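Long-range contacts in hypothetical protein (Clostridium sporogenes ATCC 15579, PDB 4QRK), which is of unknown function but is a putative cell adhesion protein with a right-handed beta-helix fold and a region related to the antibiotic-response protein LiaF: residues N122-G133 / N145-G156; Y161-K169 / S200-I208. All blocks are in the same frame, centred on the assembly; numbering follows the deposited sequence.

Interaction 1. Residues N122-G133 / N145-G156; sequences NLKELNVGMGVG and NNVKVNIEGGVG. With CA (calcium ion), chain B.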
loop_
_atom_site.group_PDB
_atom_site.type_symbol
_atom_site.label_atom_id
_atom_site.label_comp_id
_atom_site.label_asym_id
_atom_site.label_seq_id
_atom_site.Cartn_x
_atom_site.Cartn_y
_atom_site.Cartn_z
ATOM N N ASN A 122 -6.911 -1.303 -10.796
ATOM C CA ASN A 122 -7.917 -0.265 -10.972
ATOM C C ASN A 122 -8.104 0.451 -9.646
ATOM O O ASN A 122 -9.115 0.316 -8.974
ATOM C CB ASN A 122 -9.227 -0.898 -11.415
ATOM C CG ASN A 122 -10.279 0.123 -11.859
ATOM O OD1 ASN A 122 -10.032 1.320 -11.918
ATOM N ND2 ASN A 122 -11.468 -0.373 -12.161
ATOM N N LEU A 123 -7.083 1.201 -9.260
ATOM C CA LEU A 123 -6.997 1.753 -7.928
ATOM C C LEU A 123 -7.868 2.995 -7.776
ATOM O O LEU A 123 -7.846 3.881 -8.629
ATOM C CB LEU A 123 -5.541 2.082 -7.644
ATOM C CG LEU A 123 -5.190 2.550 -6.248
ATOM C CD1 LEU A 123 -5.505 1.453 -5.243
ATOM C CD2 LEU A 123 -3.699 2.994 -6.207
ATOM N N LYS A 124 -8.602 3.087 -6.666
ATOM C CA LYS A 124 -9.356 4.315 -6.357
ATOM C C LYS A 124 -8.741 5.040 -5.155
ATOM O O LYS A 124 -8.658 6.255 -5.121
ATOM C CB LYS A 124 -10.821 4.020 -6.021
ATOM C CG LYS A 124 -11.561 3.162 -7.032
ATOM C CD LYS A 124 -11.708 3.819 -8.396
ATOM C CE LYS A 124 -11.724 2.752 -9.487
ATOM N NZ LYS A 124 -12.283 3.195 -10.795
ATOM N N GLU A 125 -8.368 4.296 -4.134
ATOM C CA GLU A 125 -7.862 4.959 -2.956
ATOM C C GLU A 125 -6.895 4.056 -2.263
ATOM O O GLU A 125 -7.069 2.837 -2.268
ATOM C CB GLU A 125 -9.010 5.388 -2.019
ATOM C CG GLU A 125 -8.506 6.126 -0.786
ATOM C CD GLU A 125 -9.606 6.913 -0.072
ATOM O OE1 GLU A 125 -10.754 6.896 -0.570
ATOM O OE2 GLU A 125 -9.310 7.537 0.982
ATOM N N LEU A 126 -5.860 4.666 -1.698
ATOM C CA LEU A 126 -4.859 3.959 -0.919
ATOM C C LEU A 126 -4.559 4.771 0.315
ATOM O O LEU A 126 -4.310 5.969 0.212
ATOM C CB LEU A 126 -3.578 3.824 -1.701
ATOM C CG LEU A 126 -2.402 3.170 -0.972
ATOM C CD1 LEU A 126 -2.673 1.697 -0.674
ATOM C CD2 LEU A 126 -1.118 3.321 -1.797
ATOM N N ASN A 127 -4.667 4.125 1.469
ATOM C CA ASN A 127 -4.283 4.687 2.744
ATOM C C ASN A 127 -3.296 3.763 3.415
ATOM O O ASN A 127 -3.598 2.582 3.645
ATOM C CB ASN A 127 -5.508 4.858 3.657
ATOM C CG ASN A 127 -6.362 6.019 3.229
ATOM O OD1 ASN A 127 -6.044 7.171 3.520
ATOM N ND2 ASN A 127 -7.408 5.733 2.471
ATOM N N VAL A 128 -2.121 4.292 3.735
ATOM C CA VAL A 128 -1.066 3.493 4.368
ATOM C C VAL A 128 -0.612 4.168 5.627
ATOM O O VAL A 128 -0.262 5.343 5.583
ATOM C CB VAL A 128 0.167 3.407 3.435
ATOM C CG1 VAL A 128 1.302 2.680 4.092
ATOM C CG2 VAL A 128 -0.194 2.683 2.160
ATOM N N GLY A 129 -0.622 3.450 6.750
ATOM C CA GLY A 129 0.142 3.874 7.914
ATOM C C GLY A 129 1.285 2.909 8.212
ATOM O O GLY A 129 1.083 1.701 8.210
HETATM N N MSE A 130 2.468 3.450 8.516
HETATM C CA MSE A 130 3.623 2.629 8.861
HETATM C C MSE A 130 4.255 3.213 10.124
HETATM O O MSE A 130 4.346 4.425 10.297
HETATM C CB MSE A 130 4.604 2.549 7.683
HETATM C CG MSE A 130 6.030 2.020 7.966
HETATM SE SE MSE A 130 6.197 0.122 8.400
HETATM C CE MSE A 130 5.722 -0.647 6.692
ATOM N N GLY A 131 4.613 2.327 11.054
ATOM C CA GLY A 131 5.238 2.748 12.309
ATOM C C GLY A 131 6.743 2.963 12.123
ATOM O O GLY A 131 7.236 4.097 12.113
ATOM N N VAL A 132 7.466 1.853 11.962
ATOM C CA VAL A 132 8.911 1.863 11.746
ATOM C C VAL A 132 9.195 0.953 10.561
ATOM O O VAL A 132 9.014 -0.262 10.650
ATOM C CB VAL A 132 9.696 1.322 12.954
ATOM C CG1 VAL A 132 11.212 1.266 12.648
ATOM C CG2 VAL A 132 9.424 2.151 14.200
ATOM N N GLY A 133 9.649 1.505 9.448
ATOM C CA GLY A 133 10.005 0.637 8.337
ATOM C C GLY A 133 10.053 1.369 7.031
ATOM O O GLY A 133 10.211 2.572 6.991
ATOM N N ASN A 145 -9.595 7.101 -13.503
ATOM C CA ASN A 145 -10.421 7.914 -12.649
ATOM C C ASN A 145 -9.463 8.616 -11.717
ATOM O O ASN A 145 -8.256 8.333 -11.731
ATOM C CB ASN A 145 -11.314 6.999 -11.861
ATOM C CG ASN A 145 -10.585 5.765 -11.453
ATOM O OD1 ASN A 145 -10.768 4.695 -12.041
ATOM N ND2 ASN A 145 -9.695 5.904 -10.469
ATOM N N ASN A 146 -9.976 9.538 -10.921
ATOM C CA ASN A 146 -9.160 10.180 -9.917
ATOM C C ASN A 146 -8.762 9.195 -8.845
ATOM O O ASN A 146 -9.507 8.271 -8.549
ATOM C CB ASN A 146 -9.923 11.323 -9.300
ATOM C CG ASN A 146 -10.214 12.400 -10.305
ATOM O OD1 ASN A 146 -9.358 12.747 -11.133
ATOM N ND2 ASN A 146 -11.427 12.915 -10.271
ATOM N N VAL A 147 -7.589 9.405 -8.267
ATOM C CA VAL A 147 -7.064 8.499 -7.240
ATOM C C VAL A 147 -6.589 9.344 -6.072
ATOM O O VAL A 147 -5.995 10.406 -6.260
ATOM C CB VAL A 147 -5.890 7.666 -7.780
ATOM C CG1 VAL A 147 -5.394 6.620 -6.724
ATOM C CG2 VAL A 147 -6.247 6.992 -9.042
ATOM N N LYS A 148 -6.846 8.855 -4.864
ATOM C CA LYS A 148 -6.463 9.514 -3.632
ATOM C C LYS A 148 -5.469 8.601 -2.926
ATOM O O LYS A 148 -5.753 7.439 -2.713
ATOM C CB LYS A 148 -7.726 9.722 -2.781
ATOM C CG LYS A 148 -7.579 10.677 -1.649
ATOM C CD LYS A 148 -8.546 11.854 -1.796
ATOM C CE LYS A 148 -8.197 13.025 -0.849
ATOM N NZ LYS A 148 -6.965 13.802 -1.258
ATOM N N VAL A 149 -4.294 9.123 -2.596
ATOM C CA VAL A 149 -3.281 8.367 -1.881
ATOM C C VAL A 149 -2.846 9.104 -0.634
ATOM O O VAL A 149 -2.425 10.254 -0.705
ATOM C CB VAL A 149 -2.052 8.099 -2.760
ATOM C CG1 VAL A 149 -0.960 7.371 -1.983
ATOM C CG2 VAL A 149 -2.450 7.294 -3.981
ATOM N N ASN A 150 -2.942 8.435 0.506
ATOM C CA ASN A 150 -2.486 9.006 1.782
ATOM C C ASN A 150 -1.470 8.082 2.431
ATOM O O ASN A 150 -1.767 6.911 2.676
ATOM C CB ASN A 150 -3.670 9.235 2.735
ATOM C CG ASN A 150 -4.776 10.109 2.099
ATOM O OD1 ASN A 150 -4.563 11.293 1.851
ATOM N ND2 ASN A 150 -5.937 9.509 1.800
ATOM N N ILE A 151 -0.272 8.605 2.712
ATOM C CA ILE A 151 0.784 7.774 3.321
ATOM C C ILE A 151 1.324 8.460 4.568
ATOM O O ILE A 151 1.705 9.616 4.542
ATOM C CB ILE A 151 1.957 7.531 2.330
ATOM C CG1 ILE A 151 1.467 6.812 1.073
ATOM C CG2 ILE A 151 2.994 6.678 2.967
ATOM C CD1 ILE A 151 2.384 6.914 -0.090
ATOM N N GLU A 152 1.335 7.741 5.671
ATOM C CA GLU A 152 1.809 8.318 6.914
ATOM C C GLU A 152 2.768 7.332 7.602
ATOM O O GLU A 152 2.396 6.190 7.897
ATOM C CB GLU A 152 0.597 8.682 7.777
ATOM C CG GLU A 152 0.968 9.391 9.054
ATOM C CD GLU A 152 -0.236 9.778 9.886
ATOM O OE1 GLU A 152 -1.357 9.280 9.595
ATOM O OE2 GLU A 152 -0.043 10.586 10.831
ATOM N N GLY A 153 4.004 7.782 7.831
ATOM C CA GLY A 153 5.057 6.964 8.385
ATOM C C GLY A 153 5.604 7.599 9.647
ATOM O O GLY A 153 5.622 8.814 9.789
ATOM N N GLY A 154 6.031 6.763 10.574
ATOM C CA GLY A 154 6.620 7.224 11.808
ATOM C C GLY A 154 8.097 7.444 11.575
ATOM O O GLY A 154 8.553 8.567 11.429
ATOM N N VAL A 155 8.839 6.348 11.555
ATOM C CA VAL A 155 10.264 6.401 11.303
ATOM C C VAL A 155 10.554 5.492 10.102
ATOM O O VAL A 155 10.193 4.296 10.069
ATOM C CB VAL A 155 11.089 5.926 12.546
ATOM C CG1 VAL A 155 12.578 5.805 12.202
ATOM C CG2 VAL A 155 10.883 6.864 13.696
ATOM N N GLY A 156 11.226 6.038 9.109
ATOM C CA GLY A 156 11.593 5.245 7.958
ATOM C C GLY A 156 11.439 6.030 6.681
ATOM O O GLY A 156 11.126 7.212 6.683
HETATM CA CA CA B . -2.846 10.508 11.540
HETATM O O HOH W 1 -10.496 8.374 -5.472
HETATM O O HOH W 2 -3.926 10.558 13.853
HETATM O O HOH W 3 -4.421 11.408 10.047
HETATM O O HOH W 4 -2.125 12.621 9.947
HETATM O O HOH W 5 -1.643 12.234 13.057
#

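Interaction 2. Residues Y161-K169 / S200-I208; sequences YLPKSIGVK and SKNSIEVNI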
loop_
_atom_site.group_PDB
_atom_site.type_symbol
_atom_site.label_atom_id
_atom_site.label_comp_id
_atom_site.label_asym_id
_atom_site.label_seq_id
_atom_site.Cartn_x
_atom_site.Cartn_y
_atom_site.Cartn_z
ATOM N N TYR A 161 6.498 5.796 -6.891
ATOM C CA TYR A 161 6.601 5.993 -8.333
ATOM C C TYR A 161 5.246 6.400 -8.896
ATOM O O TYR A 161 4.258 5.730 -8.683
ATOM C CB TYR A 161 7.117 4.728 -9.050
ATOM C CG TYR A 161 8.480 4.282 -8.533
ATOM C CD1 TYR A 161 9.653 4.796 -9.056
ATOM C CD2 TYR A 161 8.571 3.346 -7.493
ATOM C CE1 TYR A 161 10.896 4.393 -8.546
ATOM C CE2 TYR A 161 9.787 2.953 -6.976
ATOM C CZ TYR A 161 10.937 3.474 -7.504
ATOM O OH TYR A 161 12.106 3.048 -6.962
ATOM N N LEU A 162 5.231 7.494 -9.646
ATOM C CA LEU A 162 4.002 8.110 -10.130
ATOM C C LEU A 162 4.017 8.204 -11.655
ATOM O O LEU A 162 5.066 8.189 -12.284
ATOM C CB LEU A 162 3.857 9.501 -9.488
ATOM C CG LEU A 162 3.605 9.360 -7.989
ATOM C CD1 LEU A 162 4.035 10.560 -7.197
ATOM C CD2 LEU A 162 2.175 9.059 -7.727
ATOM N N PRO A 163 2.838 8.269 -12.264
ATOM C CA PRO A 163 2.790 8.227 -13.724
ATOM C C PRO A 163 3.198 9.563 -14.321
ATOM O O PRO A 163 3.076 10.587 -13.655
ATOM C CB PRO A 163 1.309 7.935 -14.011
ATOM C CG PRO A 163 0.584 8.451 -12.833
ATOM C CD PRO A 163 1.507 8.420 -11.655
ATOM N N LYS A 164 3.691 9.549 -15.549
ATOM C CA LYS A 164 3.976 10.777 -16.292
ATOM C C LYS A 164 2.728 11.229 -17.048
ATOM O O LYS A 164 2.501 12.409 -17.204
ATOM C CB LYS A 164 5.117 10.530 -17.289
ATOM C CG LYS A 164 6.471 10.306 -16.616
ATOM C CD LYS A 164 7.559 9.928 -17.602
ATOM C CE LYS A 164 8.937 10.055 -16.979
ATOM N NZ LYS A 164 9.901 9.131 -17.633
ATOM N N SER A 165 1.898 10.268 -17.443
ATOM C CA SER A 165 0.775 10.494 -18.361
ATOM C C SER A 165 -0.459 11.155 -17.762
ATOM O O SER A 165 -1.254 11.702 -18.484
ATOM C CB SER A 165 0.323 9.163 -18.942
ATOM O OG SER A 165 0.005 8.246 -17.905
ATOM N N ILE A 166 -0.649 11.054 -16.456
ATOM C CA ILE A 166 -1.758 11.727 -15.817
ATOM C C ILE A 166 -1.243 12.678 -14.755
ATOM O O ILE A 166 -0.118 12.557 -14.263
ATOM C CB ILE A 166 -2.795 10.736 -15.271
ATOM C CG1 ILE A 166 -2.318 10.038 -14.021
ATOM C CG2 ILE A 166 -3.126 9.681 -16.342
ATOM C CD1 ILE A 166 -3.438 9.315 -13.328
ATOM N N GLY A 167 -2.073 13.653 -14.410
ATOM C CA GLY A 167 -1.677 14.670 -13.456
ATOM C C GLY A 167 -1.505 14.122 -12.065
ATOM O O GLY A 167 -2.294 13.313 -11.572
ATOM N N VAL A 168 -0.444 14.582 -11.426
ATOM C CA VAL A 168 -0.114 14.239 -10.061
ATOM C C VAL A 168 0.214 15.496 -9.242
ATOM O O VAL A 168 0.947 16.401 -9.691
ATOM C CB VAL A 168 1.114 13.271 -10.050
ATOM C CG1 VAL A 168 1.511 12.926 -8.669
ATOM C CG2 VAL A 168 0.796 12.013 -10.799
ATOM N N LYS A 169 -0.369 15.563 -8.053
ATOM C CA LYS A 169 -0.004 16.570 -7.071
ATOM C C LYS A 169 0.273 15.887 -5.767
ATOM O O LYS A 169 -0.548 15.092 -5.309
ATOM C CB LYS A 169 -1.138 17.590 -6.919
ATOM C CG LYS A 169 -0.882 18.718 -5.941
ATOM C CD LYS A 169 -2.022 19.718 -6.079
ATOM C CE LYS A 169 -1.912 20.939 -5.205
ATOM N NZ LYS A 169 -2.903 21.982 -5.673
ATOM N N SER A 200 -4.748 16.835 -17.468
ATOM C CA SER A 200 -5.466 15.573 -17.664
ATOM C C SER A 200 -6.806 15.589 -16.938
ATOM O O SER A 200 -6.963 16.238 -15.896
ATOM C CB SER A 200 -4.606 14.392 -17.184
ATOM O OG SER A 200 -4.323 14.546 -15.809
ATOM N N LYS A 201 -7.777 14.878 -17.486
ATOM C CA LYS A 201 -9.083 14.765 -16.831
ATOM C C LYS A 201 -8.920 14.114 -15.452
ATOM O O LYS A 201 -9.515 14.551 -14.475
ATOM C CB LYS A 201 -10.049 13.930 -17.697
ATOM C CG LYS A 201 -11.460 13.789 -17.104
ATOM C CD LYS A 201 -12.358 12.826 -17.886
ATOM C CE LYS A 201 -11.954 11.371 -17.664
ATOM N NZ LYS A 201 -12.836 10.407 -18.377
ATOM N N ASN A 202 -8.116 13.052 -15.407
ATOM C CA ASN A 202 -7.854 12.282 -14.185
ATOM C C ASN A 202 -6.572 12.686 -13.464
ATOM O O ASN A 202 -5.571 13.067 -14.090
ATOM C CB ASN A 202 -7.718 10.801 -14.528
ATOM C CG ASN A 202 -8.940 10.256 -15.247
ATOM O OD1 ASN A 202 -8.823 9.551 -16.259
ATOM N ND2 ASN A 202 -10.117 10.579 -14.728
ATOM N N SER A 203 -6.588 12.581 -12.142
ATOM C CA SER A 203 -5.404 12.939 -11.375
ATOM C C SER A 203 -5.195 12.065 -10.142
ATOM O O SER A 203 -6.142 11.459 -9.645
ATOM C CB SER A 203 -5.498 14.415 -10.966
ATOM O OG SER A 203 -6.405 14.529 -9.896
ATOM N N ILE A 204 -3.946 12.001 -9.674
ATOM C CA ILE A 204 -3.612 11.398 -8.385
ATOM C C ILE A 204 -3.246 12.496 -7.405
ATOM O O ILE A 204 -2.346 13.308 -7.663
ATOM C CB ILE A 204 -2.423 10.401 -8.460
ATOM C CG1 ILE A 204 -2.517 9.578 -9.723
ATOM C CG2 ILE A 204 -2.418 9.535 -7.185
ATOM C CD1 ILE A 204 -1.494 8.395 -9.855
ATOM N N GLU A 205 -3.985 12.553 -6.298
ATOM C CA GLU A 205 -3.716 13.509 -5.230
ATOM C C GLU A 205 -3.016 12.691 -4.172
ATOM O O GLU A 205 -3.564 11.701 -3.702
ATOM C CB GLU A 205 -5.010 14.095 -4.642
ATOM C CG GLU A 205 -5.853 14.959 -5.642
ATOM C CD GLU A 205 -5.327 16.356 -5.860
ATOM O OE1 GLU A 205 -4.419 16.797 -5.114
ATOM O OE2 GLU A 205 -5.842 17.030 -6.785
ATOM N N VAL A 206 -1.806 13.084 -3.812
ATOM C CA VAL A 206 -1.006 12.294 -2.874
ATOM C C VAL A 206 -0.624 13.139 -1.674
ATOM O O VAL A 206 -0.068 14.225 -1.822
ATOM C CB VAL A 206 0.271 11.748 -3.572
ATOM C CG1 VAL A 206 1.012 10.832 -2.658
ATOM C CG2 VAL A 206 -0.076 10.989 -4.837
ATOM N N ASN A 207 -0.969 12.669 -0.485
ATOM C CA ASN A 207 -0.461 13.235 0.744
ATOM C C ASN A 207 0.514 12.250 1.394
ATOM O O ASN A 207 0.159 11.095 1.604
ATOM C CB ASN A 207 -1.637 13.585 1.652
ATOM C CG ASN A 207 -2.448 14.750 1.113
ATOM O OD1 ASN A 207 -3.366 14.578 0.308
ATOM N ND2 ASN A 207 -2.091 15.947 1.538
ATOM N N ILE A 208 1.740 12.700 1.670
ATOM C CA ILE A 208 2.753 11.832 2.299
ATOM C C ILE A 208 3.315 12.560 3.494
ATOM O O ILE A 208 3.708 13.724 3.383
ATOM C CB ILE A 208 3.968 11.521 1.392
ATOM C CG1 ILE A 208 3.523 11.011 0.028
ATOM C CG2 ILE A 208 4.852 10.410 2.051
ATOM C CD1 ILE A 208 4.661 10.745 -0.942
HETATM O O HOH W 6 -2.299 16.517 -3.004
#

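Interaction 1. Residues N122-G133 / N145-G156
Asn127 and Asn150 both swing CG beside their own backbone N and opposite the carbonyl carbon (chi1 -74° and -55°), which lays the two amides side by side with planes 22° apart. Asn150 ND2 gives its hydrogen bond to Asn127 OD1 at 2.9 Å, coming from above the carbonyl plane. Asn127 ND2 in turn donates to Glu125 OE2 at 3.0 Å, holding this amide at both polar atoms; OE2 lies close to the amide plane of Asn127, though the N-H reaches it from above the carboxylate plane. Farther along this outer face Glu152, fully extended, binds the calcium ion with both carboxylate oxygens, at a rather long 2.7 Å (OE1) and 2.9 Å (OE2); four waters and one atom from outside the two segments complete its ligands.

The opposite face is oily. Leu126 CD2 runs alongside Val149 CG1 at 4.1 Å, while Leu123, Val128 and Ile151 add to the same buried layer, against which Leu137 packs. Between the faces runs an in-register parallel ladder, for example Val128 N to Asn150 O and Glu152 N to Val128 O. It continues through the corner, where Val155 N donates to Gly131 O at 2.8 Å and Gly133 N donates to Val155 O. At the N-terminal end Lys124 NZ bonds Asn122 OD1 at 3.1 Å, and Asn122 ND2 hydrogen-bonds Lys100 O; the contact of NZ with Asn145 OD1 is doubtfully short.

Like residues stacked one coil above another, with an asparagine ladder on the outside that continues onto Asn207, mark successive rungs of a right-handed parallel beta-helix.

Interaction 2. Residues Y161-K169 / S200-I208
Ser200 OG takes part in two hydrogen bonds: it accepts the N-H of Gly167 at 2.8 Å and donates to Asn202 O of its own segment at 2.6 Å. With chi1 at 60°, OG sits between the backbone N and the carbonyl carbon of Ser200, and from there it links Gly167 N to Asn202 O, which are themselves 3.6 Å apart. Beyond this serine the parallel bonding is regular: Ile204 N to Gly167 O, Lys169 N to Ile204 O, and Val206 N to Lys169 O, each close to linear.

In this beta-helix, strand 203-210 lies between 147-153 and 167-174, so a later part of the chain is slotted between two coils that precede it. Asn194 holds the backbone here, ND2 donating to Ile166 O and OD1 accepting from Val168 N.

Ile204 carries the apolar side. Its CD1 butts against the CD and CG carbons of the Pro163 ring, 3.5 Å from CD, a tight contact, and its CG1 is crossed at about a right angle by Ile166, whose CD1 comes to 3.7 Å. Leu162, at the end of a strand of the other sheet, brings CD2 to 4.1 Å from Val206 CG2. On the opposite face Lys169 lies alongside Glu205, pointing the same way: its methylene CB is 3.8 Å from Glu205 OE1, yet NZ stays 5.4 Å from that oxygen, and Glu205 OE2 bonds the hydroxyl of Tyr197.

Interactions 1 and 2 meet along one sheet, because strand 147-153 of the first neighbours strand 203-210 of the second; their centres are 14 Å apart. Asn207 bridges them with two probable backbone hydrogen bonds, its O to Ile151 N and its N to Val149 O, both 2.8 Å. Near the start of these strands Asn146 OD1 accepts from Ser203 N, and Asn145 CA packs 3.4 Å from Asn202 ND2. The hydrophobic layer is continuous too, since Ile204 leans on Val147 and Val149. The calcium ion sits at Glu152, near the C-terminal end of strand 147-153, whereas the Ser200 hydroxyl of interaction 2 is near the strands' opposite end.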